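Local coordinates for protein glycoside Hydrolase Family 43_12 (Metagenome, PDB 7JVH) that probably hydrolyses glycosidic bonds in plant cell-wall polysaccharides such as arabinoxylan, as a family 43 glycoside hydrolase carrying a C-terminal concanavalin A-like domain, at residues A[105-108]-A[109-113]; A[139-142]-A[143-147]; A[476-480]-A[481-485]. All coordinates share one frame; numbering follows the deposited sequence.

Interaction 1 of 3, residues A[105-108]-A[109-113]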
ATOM      1  N   ASP A 105     -13.553   2.743   4.539  1.00 51.16           N
ATOM      2  CA  ASP A 105     -13.409   2.728   5.993  1.00 48.70           C
ATOM      3  C   ASP A 105     -14.621   2.210   6.784  1.00 46.66           C
ATOM      4  O   ASP A 105     -14.602   2.202   8.017  1.00 62.76           O
ATOM      5  CB  ASP A 105     -13.003   4.124   6.494  1.00 54.34           C
ATOM      6  CG  ASP A 105     -14.006   5.212   6.132  1.00 61.12           C
ATOM      7  OD1 ASP A 105     -14.997   4.927   5.434  1.00 66.20           O
ATOM      8  OD2 ASP A 105     -13.805   6.361   6.566  1.00 65.45           O
ATOM      9  N   ARG A 106     -15.673   1.784   6.080  1.00 59.40           N
ATOM     10  CA  ARG A 106     -16.809   1.115   6.700  1.00 51.07           C
ATOM     11  C   ARG A 106     -16.814  -0.347   6.272  1.00 68.28           C
ATOM     12  O   ARG A 106     -16.362  -0.688   5.173  1.00 74.82           O
ATOM     13  CB  ARG A 106     -18.122   1.784   6.302  1.00 58.77           C
ATOM     14  CG  ARG A 106     -18.262   3.215   6.782  1.00 54.02           C
ATOM     15  CD  ARG A 106     -19.670   3.742   6.570  1.00 59.46           C
ATOM     16  NE  ARG A 106     -20.078   3.676   5.163  1.00 77.49           N
ATOM     17  CZ  ARG A 106     -19.697   4.530   4.212  1.00 73.38           C
ATOM     18  NH1 ARG A 106     -18.891   5.543   4.492  1.00 65.99           N
ATOM     19  NH2 ARG A 106     -20.129   4.367   2.970  1.00 72.56           N
ATOM     20  N   THR A 107     -17.316  -1.213   7.166  1.00 70.24           N
ATOM     21  CA  THR A 107     -17.458  -2.641   6.902  1.00 59.51           C
ATOM     22  C   THR A 107     -18.417  -2.917   5.752  1.00 64.41           C
ATOM     23  O   THR A 107     -18.279  -3.914   5.065  1.00 73.64           O
ATOM     24  CB  THR A 107     -17.863  -3.386   8.186  1.00 66.63           C
ATOM     25  OG1 THR A 107     -16.782  -3.267   9.124  1.00 61.26           O
ATOM     26  CG2 THR A 107     -18.113  -4.870   7.931  1.00 62.34           C
ATOM     27  N   SER A 108     -19.373  -2.009   5.532  1.00 67.64           N
ATOM     28  CA  SER A 108     -20.299  -2.079   4.387  1.00 64.11           C
ATOM     29  C   SER A 108     -19.630  -1.850   3.027  1.00 64.49           C
ATOM     30  O   SER A 108     -20.204  -2.157   1.994  1.00 62.97           O
ATOM     31  CB  SER A 108     -21.441  -1.084   4.564  1.00 66.11           C
ATOM     32  OG  SER A 108     -20.936   0.234   4.649  1.00 76.17           O
ATOM     33  N   GLN A 109     -18.422  -1.281   3.039  1.00 67.06           N
ATOM     34  CA  GLN A 109     -17.624  -1.074   1.831  1.00 61.91           C
ATOM     35  C   GLN A 109     -16.590  -2.178   1.644  1.00 60.08           C
ATOM     36  O   GLN A 109     -16.208  -2.497   0.516  1.00 64.58           O
ATOM     37  CB  GLN A 109     -16.896   0.272   1.904  1.00 58.08           C
ATOM     38  CG  GLN A 109     -17.803   1.498   1.926  1.00 67.37           C
ATOM     39  CD  GLN A 109     -17.059   2.768   2.352  1.00 67.21           C
ATOM     40  OE1 GLN A 109     -16.330   2.768   3.354  1.00 72.90           O
ATOM     41  NE2 GLN A 109     -17.259   3.853   1.602  1.00 47.49           N
ATOM     42  N   LEU A 110     -16.133  -2.751   2.764  1.00 65.01           N
ATOM     43  CA  LEU A 110     -15.004  -3.683   2.798  1.00 67.49           C
ATOM     44  C   LEU A 110     -15.008  -4.458   4.108  1.00 71.85           C
ATOM     45  O   LEU A 110     -14.933  -3.868   5.190  1.00 71.26           O
ATOM     46  CB  LEU A 110     -13.691  -2.907   2.648  1.00 52.04           C
ATOM     47  CG  LEU A 110     -12.341  -3.592   2.868  1.00 50.74           C
ATOM     48  CD1 LEU A 110     -12.073  -4.698   1.859  1.00 51.83           C
ATOM     49  CD2 LEU A 110     -11.234  -2.557   2.804  1.00 50.15           C
ATOM     50  N   ASP A 111     -15.094  -5.789   4.000  1.00 69.07           N
ATOM     51  CA  ASP A 111     -15.194  -6.690   5.140  1.00 57.35           C
ATOM     52  C   ASP A 111     -14.218  -7.838   4.917  1.00 57.66           C
ATOM     53  O   ASP A 111     -14.610  -8.906   4.438  1.00 69.06           O
ATOM     54  CB  ASP A 111     -16.628  -7.203   5.266  1.00 61.18           C
ATOM     55  CG  ASP A 111     -16.811  -8.209   6.384  1.00 61.44           C
ATOM     56  OD1 ASP A 111     -15.896  -8.374   7.196  1.00 62.88           O
ATOM     57  OD2 ASP A 111     -17.881  -8.846   6.449  1.00 64.96           O
ATOM     58  N   PRO A 112     -12.920  -7.654   5.255  1.00 44.83           N
ATOM     59  CA  PRO A 112     -11.886  -8.614   4.887  1.00 45.80           C
ATOM     60  C   PRO A 112     -11.624  -9.725   5.920  1.00 56.39           C
ATOM     61  O   PRO A 112     -10.535 -10.296   5.920  1.00 54.14           O
ATOM     62  CB  PRO A 112     -10.656  -7.714   4.723  1.00 38.38           C
ATOM     63  CG  PRO A 112     -10.896  -6.541   5.645  1.00 48.70           C
ATOM     64  CD  PRO A 112     -12.367  -6.500   5.983  1.00 40.45           C
ATOM     65  N   THR A 113     -12.631 -10.037   6.744  1.00 44.13           N
ATOM     66  CA  THR A 113     -12.569 -11.090   7.768  1.00 47.33           C
ATOM     67  C   THR A 113     -11.694 -12.281   7.375  1.00 49.41           C
ATOM     68  O   THR A 113     -10.796 -12.630   8.104  1.00 49.02           O
ATOM     69  CB  THR A 113     -13.985 -11.583   8.102  1.00 48.54           C
ATOM     70  OG1 THR A 113     -14.830 -10.456   8.315  1.00 48.47           O
ATOM     71  CG2 THR A 113     -14.008 -12.453   9.341  1.00 48.15           C
TER
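Q109 folds back over R106 and D105 in a local turn contact, within the loop that leaves strand 98-102 and leads to strand 120-129. Its amide oxygen OE1 accepts from two successive backbone N-H groups. The backbone N of R106 donates to Q109 OE1 at 3.0 Å, with 155° at the hydrogen, and D105 N adds a weaker bond to the same oxygen. Because Q109 CG sits beside its own backbone N (chi1 -64°), the amide swings over the preceding residues, where it stacks on the R106 guanidinium with CD 3.7 Å from CZ and the two planes 28° apart. Strand 98-102 ends one four-stranded blade of the five-bladed propeller of family 43 and strand 120-129 opens the next, so the turn belongs to an inter-blade connection. Its core is a type I turn in which Q109 N binds R106 O at 3.0 Å. The stacked groups present two donors, R106 NH2 and Q109 NE2, 3.2 Å apart, and each is satisfied elsewhere: NH2 by W161 O and a salt bridge to D163, NE2 by S162 O. S108 OG also binds D163. From within the turn, T107 CG2 reaches D111 CB at 3.8 Å.

Interaction 2 of 3, residues A[139-142]-A[143-147]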
ATOM      1  N   THR A 139     -12.323   0.201  -8.192  1.00 65.71           N
ATOM      2  CA  THR A 139     -11.340  -0.848  -7.930  1.00 66.31           C
ATOM      3  C   THR A 139     -11.940  -2.259  -8.035  1.00 57.70           C
ATOM      4  O   THR A 139     -13.134  -2.417  -8.290  1.00 53.28           O
ATOM      5  CB  THR A 139     -10.735  -0.640  -6.528  1.00 55.01           C
ATOM      6  OG1 THR A 139      -9.645  -1.542  -6.334  1.00 67.00           O
ATOM      7  CG2 THR A 139     -11.769  -0.847  -5.451  1.00 48.33           C
ATOM      8  N   THR A 140     -11.086  -3.271  -7.840  1.00 49.60           N
ATOM      9  CA  THR A 140     -11.504  -4.664  -7.713  1.00 61.46           C
ATOM     10  C   THR A 140     -11.312  -5.098  -6.258  1.00 64.66           C
ATOM     11  O   THR A 140     -10.222  -4.958  -5.684  1.00 59.60           O
ATOM     12  CB  THR A 140     -10.685  -5.593  -8.618  1.00 58.18           C
ATOM     13  OG1 THR A 140     -10.595  -5.036  -9.932  1.00 63.06           O
ATOM     14  CG2 THR A 140     -11.341  -6.947  -8.744  1.00 60.05           C
ATOM     15  N   GLU A 141     -12.389  -5.607  -5.662  1.00 57.55           N
ATOM     16  CA  GLU A 141     -12.410  -6.023  -4.267  1.00 53.83           C
ATOM     17  C   GLU A 141     -12.607  -7.543  -4.209  1.00 54.60           C
ATOM     18  O   GLU A 141     -13.724  -8.010  -4.221  1.00 54.00           O
ATOM     19  CB  GLU A 141     -13.522  -5.276  -3.507  1.00 52.02           C
ATOM     20  CG  GLU A 141     -13.810  -5.796  -2.092  1.00 54.14           C
ATOM     21  CD  GLU A 141     -14.608  -4.831  -1.253  1.00 55.15           C
ATOM     22  OE1 GLU A 141     -14.001  -3.986  -0.607  1.00 58.29           O
ATOM     23  OE2 GLU A 141     -15.844  -4.917  -1.236  1.00 61.64           O
ATOM     24  N   PHE A 142     -11.489  -8.280  -4.157  1.00 49.10           N
ATOM     25  CA  PHE A 142     -11.451  -9.733  -4.084  1.00 44.15           C
ATOM     26  C   PHE A 142     -11.613 -10.188  -2.651  1.00 49.81           C
ATOM     27  O   PHE A 142     -10.722 -10.800  -2.081  1.00 56.22           O
ATOM     28  CB  PHE A 142     -10.142 -10.286  -4.670  1.00 50.92           C
ATOM     29  CG  PHE A 142     -10.059 -10.201  -6.173  1.00 53.46           C
ATOM     30  CD1 PHE A 142     -11.063 -10.771  -6.982  1.00 58.68           C
ATOM     31  CD2 PHE A 142      -8.990  -9.577  -6.801  1.00 43.31           C
ATOM     32  CE1 PHE A 142     -10.981 -10.711  -8.362  1.00 42.83           C
ATOM     33  CE2 PHE A 142      -8.913  -9.527  -8.199  1.00 53.06           C
ATOM     34  CZ  PHE A 142      -9.903 -10.100  -8.970  1.00 42.16           C
ATOM     35  N   CYS A 143     -12.765  -9.842  -2.074  1.00 53.17           N
ATOM     36  CA  CYS A 143     -13.223 -10.279  -0.761  1.00 54.71           C
ATOM     37  C   CYS A 143     -14.617  -9.671  -0.589  1.00 56.88           C
ATOM     38  O   CYS A 143     -15.078  -8.955  -1.470  1.00 55.69           O
ATOM     39  CB  CYS A 143     -12.247  -9.876   0.364  1.00 42.50           C
ATOM     40  SG  CYS A 143     -12.283  -8.144   0.919  1.00 71.52           S
ATOM     41  N   ALA A 144     -15.283  -9.974   0.532  1.00 49.64           N
ATOM     42  CA  ALA A 144     -16.614  -9.439   0.827  1.00 55.82           C
ATOM     43  C   ALA A 144     -16.551  -7.928   1.067  1.00 54.27           C
ATOM     44  O   ALA A 144     -15.504  -7.417   1.466  1.00 55.36           O
ATOM     45  CB  ALA A 144     -17.195 -10.164   2.033  1.00 51.60           C
ATOM     46  N   PRO A 145     -17.639  -7.148   0.848  1.00 58.56           N
ATOM     47  CA  PRO A 145     -18.918  -7.667   0.338  1.00 66.49           C
ATOM     48  C   PRO A 145     -19.035  -7.911  -1.183  1.00 64.16           C
ATOM     49  O   PRO A 145     -19.942  -8.599  -1.596  1.00 63.87           O
ATOM     50  CB  PRO A 145     -19.900  -6.544   0.714  1.00 66.06           C
ATOM     51  CG  PRO A 145     -19.068  -5.298   0.680  1.00 55.58           C
ATOM     52  CD  PRO A 145     -17.703  -5.709   1.155  1.00 44.81           C
ATOM     53  N   CYS A 146     -18.125  -7.347  -1.979  1.00 70.20           N
ATOM     54  CA  CYS A 146     -18.295  -7.244  -3.436  1.00 64.07           C
ATOM     55  C   CYS A 146     -17.762  -8.424  -4.248  1.00 56.39           C
ATOM     56  O   CYS A 146     -18.368  -8.823  -5.214  1.00 61.00           O
ATOM     57  CB  CYS A 146     -17.654  -5.947  -3.951  1.00 46.16           C
ATOM     58  SG  CYS A 146     -18.523  -4.455  -3.423  1.00 76.44           S
ATOM     59  N   GLY A 147     -16.597  -8.947  -3.870  1.00 56.54           N
ATOM     60  CA  GLY A 147     -15.975 -10.039  -4.594  1.00 49.35           C
ATOM     61  C   GLY A 147     -15.882  -9.726  -6.068  1.00 59.62           C
ATOM     62  O   GLY A 147     -16.253 -10.538  -6.876  1.00 63.25           O
TER
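E141, at the end of strand 134-142, reaches across the loop that turns back toward strand 148-154. The two strands form a beta hairpin in the second four-stranded blade of the propeller, and residues 143-147 are its bend. The close-packed side belongs to the E141 side chain, which is buried. With CG anti to the backbone N (chi1 170°) and the chain extended beyond it, the carboxylate lies within the curve of the loop. There E141 OE2 comes to 3.1 Å from CD of P145, which follows a cis peptide bond, and to 3.4 Å from C146 CB. The same oxygen receives a weak hydrogen bond from C146 N, so one carboxylate oxygen meets both residues. Nearer the strand, E141 CG touches C143 SG at 4.1 Å, and L110 and I121 also touch the E141 side chain.

On the loose side, F142, A144, P145 and G147 are exposed. F142 is the centre of an inverse gamma turn, in which C143 N bonds E141 O at 3.0 Å, the N lying out of the carbonyl plane. F142 CB points away from the loop; T140 CG2 lies over one face of the F142 ring, 3.4 Å above its plane, and Y122 meets the ring edge-to-face. Farther along, the bend is drawn shut by a backbone bond, G147 N to C143 O at 2.8 Å.

Interaction 3 of 3, residues A[476-480]-A[481-485]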
ATOM      1  N   GLN A 476       3.920 -12.777  28.562  1.00 54.71           N
ATOM      2  CA  GLN A 476       2.902 -13.761  28.912  1.00 58.75           C
ATOM      3  C   GLN A 476       3.000 -14.044  30.407  1.00 62.91           C
ATOM      4  O   GLN A 476       3.876 -13.519  31.063  1.00 57.36           O
ATOM      5  CB  GLN A 476       3.112 -15.033  28.099  1.00 51.25           C
ATOM      6  CG  GLN A 476       3.025 -14.800  26.598  1.00 54.57           C
ATOM      7  CD  GLN A 476       3.219 -16.060  25.782  1.00 57.66           C
ATOM      8  OE1 GLN A 476       2.968 -17.159  26.252  1.00 54.03           O
ATOM      9  NE2 GLN A 476       3.685 -15.902  24.556  1.00 56.48           N
ATOM     10  N   THR A 477       2.079 -14.867  30.921  1.00 68.51           N
ATOM     11  CA  THR A 477       2.040 -15.249  32.333  1.00 62.72           C
ATOM     12  C   THR A 477       2.169 -16.763  32.476  1.00 66.43           C
ATOM     13  O   THR A 477       1.616 -17.517  31.685  1.00 68.83           O
ATOM     14  CB  THR A 477       0.730 -14.816  33.028  1.00 60.58           C
ATOM     15  OG1 THR A 477       0.436 -13.438  32.740  1.00 52.97           O
ATOM     16  CG2 THR A 477       0.824 -15.003  34.544  1.00 48.06           C
ATOM     17  N   GLU A 478       2.922 -17.184  33.498  1.00 65.77           N
ATOM     18  CA  GLU A 478       3.129 -18.583  33.860  1.00 65.82           C
ATOM     19  C   GLU A 478       3.323 -18.615  35.374  1.00 78.77           C
ATOM     20  O   GLU A 478       4.346 -18.161  35.877  1.00 87.34           O
ATOM     21  CB  GLU A 478       4.348 -19.164  33.145  1.00 55.37           C
ATOM     22  CG  GLU A 478       4.231 -19.145  31.625  1.00 54.49           C
ATOM     23  CD  GLU A 478       5.408 -19.793  30.915  1.00 60.88           C
ATOM     24  OE1 GLU A 478       6.251 -20.416  31.571  1.00 69.15           O
ATOM     25  OE2 GLU A 478       5.497 -19.655  29.687  1.00 59.77           O
ATOM     26  N   GLY A 479       2.321 -19.143  36.091  1.00 79.04           N
ATOM     27  CA  GLY A 479       2.220 -19.023  37.530  1.00 79.52           C
ATOM     28  C   GLY A 479       1.698 -17.627  37.843  1.00 80.09           C
ATOM     29  O   GLY A 479       0.774 -17.132  37.186  1.00 74.10           O
ATOM     30  N   LYS A 480       2.285 -16.995  38.862  1.00 91.33           N
ATOM     31  CA  LYS A 480       2.017 -15.593  39.176  1.00106.99           C
ATOM     32  C   LYS A 480       3.289 -14.836  38.814  1.00106.54           C
ATOM     33  O   LYS A 480       3.848 -14.068  39.612  1.00116.28           O
ATOM     34  CB  LYS A 480       1.619 -15.391  40.652  1.00120.36           C
ATOM     35  CG  LYS A 480       1.208 -13.944  41.001  1.00124.38           C
ATOM     36  CD  LYS A 480       0.176 -13.367  40.028  1.00120.01           C
ATOM     37  CE  LYS A 480      -0.143 -11.919  40.353  1.00112.58           C
ATOM     38  NZ  LYS A 480       0.941 -11.025  39.878  1.00108.83           N
ATOM     39  N   GLU A 481       3.744 -15.088  37.586  1.00 91.81           N
ATOM     40  CA  GLU A 481       4.950 -14.520  37.031  1.00 84.73           C
ATOM     41  C   GLU A 481       4.788 -14.297  35.530  1.00 76.52           C
ATOM     42  O   GLU A 481       4.172 -15.098  34.826  1.00 78.79           O
ATOM     43  CB  GLU A 481       6.136 -15.445  37.296  1.00 82.55           C
ATOM     44  CG  GLU A 481       6.796 -15.207  38.654  1.00 95.65           C
ATOM     45  CD  GLU A 481       8.236 -15.693  38.692  1.00102.94           C
ATOM     46  OE1 GLU A 481       8.915 -15.573  37.621  1.00108.02           O
ATOM     47  OE2 GLU A 481       8.674 -16.181  39.780  1.00 95.90           O
ATOM     48  N   GLN A 482       5.385 -13.202  35.047  1.00 68.36           N
ATOM     49  CA  GLN A 482       5.428 -12.890  33.632  1.00 58.30           C
ATOM     50  C   GLN A 482       6.712 -13.382  32.987  1.00 56.09           C
ATOM     51  O   GLN A 482       7.750 -13.453  33.628  1.00 60.01           O
ATOM     52  CB  GLN A 482       5.192 -11.401  33.385  1.00 50.51           C
ATOM     53  CG  GLN A 482       3.738 -10.979  33.536  1.00 58.07           C
ATOM     54  CD  GLN A 482       3.252 -11.102  34.952  1.00 56.15           C
ATOM     55  OE1 GLN A 482       3.950 -10.692  35.851  1.00 68.97           O
ATOM     56  NE2 GLN A 482       2.078 -11.661  35.158  1.00 67.83           N
ATOM     57  N   VAL A 483       6.612 -13.710  31.694  1.00 44.16           N
ATOM     58  CA  VAL A 483       7.714 -14.203  30.885  1.00 49.61           C
ATOM     59  C   VAL A 483       7.680 -13.459  29.553  1.00 56.95           C
ATOM     60  O   VAL A 483       6.653 -12.919  29.171  1.00 49.09           O
ATOM     61  CB  VAL A 483       7.593 -15.712  30.636  1.00 44.20           C
ATOM     62  CG1 VAL A 483       7.675 -16.460  31.939  1.00 40.82           C
ATOM     63  CG2 VAL A 483       6.283 -16.026  29.907  1.00 58.77           C
ATOM     64  N   LEU A 484       8.816 -13.430  28.856  1.00 53.84           N
ATOM     65  CA  LEU A 484       8.870 -12.913  27.512  1.00 41.35           C
ATOM     66  C   LEU A 484       9.147 -14.048  26.554  1.00 53.43           C
ATOM     67  O   LEU A 484      10.051 -14.848  26.780  1.00 57.45           O
ATOM     68  CB  LEU A 484       9.932 -11.809  27.353  1.00 43.97           C
ATOM     69  CG  LEU A 484       9.597 -10.389  27.764  1.00 59.34           C
ATOM     70  CD1 LEU A 484      10.839  -9.529  27.570  1.00 70.05           C
ATOM     71  CD2 LEU A 484       8.417  -9.837  26.975  1.00 57.33           C
ATOM     72  N   VAL A 485       8.349 -14.105  25.480  1.00 51.15           N
ATOM     73  CA  VAL A 485       8.433 -15.151  24.485  1.00 59.30           C
ATOM     74  C   VAL A 485       8.615 -14.518  23.095  1.00 54.29           C
ATOM     75  O   VAL A 485       7.876 -13.614  22.712  1.00 43.06           O
ATOM     76  CB  VAL A 485       7.183 -16.053  24.530  1.00 63.61           C
ATOM     77  CG1 VAL A 485       7.247 -17.154  23.465  1.00 50.81           C
ATOM     78  CG2 VAL A 485       7.023 -16.663  25.919  1.00 53.52           C
TER
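Q476 runs straight out from CB (chi2 -179°), laying its amide across V485 at about a right angle, with NE2 3.5 Å from V485 CB. Q482 instead bends at its second torsion (chi2 67°), bringing its amide alongside T477 on the other face of the sheet, where Q482 NE2 makes a weak hydrogen bond of 3.4 Å to T477 OG1.

Between the two faces runs an antiparallel ladder. Q476 and V483 form a hydrogen-bonded pair, with Q476 N to V483 O and V483 N to Q476 O both at 2.8 Å; T477 and Q482 follow as a non-hydrogen-bonded pair. E478 N then donates to E481 O at 2.8 Å and 171°, almost straight, closing the tip of this beta hairpin around G479 and K480. G479 takes a positive phi, and K480, exposed, is poorly ordered. E478 lies across V483, E478 OE2 being 3.7 Å from V483 CG2.

The polar ends have further partners: E478 OE2 forms a salt bridge with K505, T477 OG1 bonds Y451 OH, Q476 NE2 bonds T474 OG1 and Q482 OE1 takes L511 N. Strands 469-477 and 482-489 are adjacent strands, flanked by 458-464 and 501-507, the latter an outermost strand, in a six-stranded sheet of the concanavalin A-like beta-sandwich.

In the fold
Interactions 1 and 2 work as neighbours, their centres about 10 Å apart. The loop of interaction 1 is tied to the hairpin bend of interaction 2 by a probable hydrogen bond from D111 N to A144 O (3.0 Å), while L110 CD1 packs against C143 SG at 3.6 Å. Both belong to the family 43 beta-propeller, and T113 of interaction 1 also touches P430 of the C-terminal domain. Interaction 3 stands apart on that domain: its centre is about 36 Å from interaction 1 and about 42 Å from interaction 2, and its nearest atoms are about 22 and 30 Å away. A glycerol, probably from crystallisation, lies about 4 Å from the Q476 side chain.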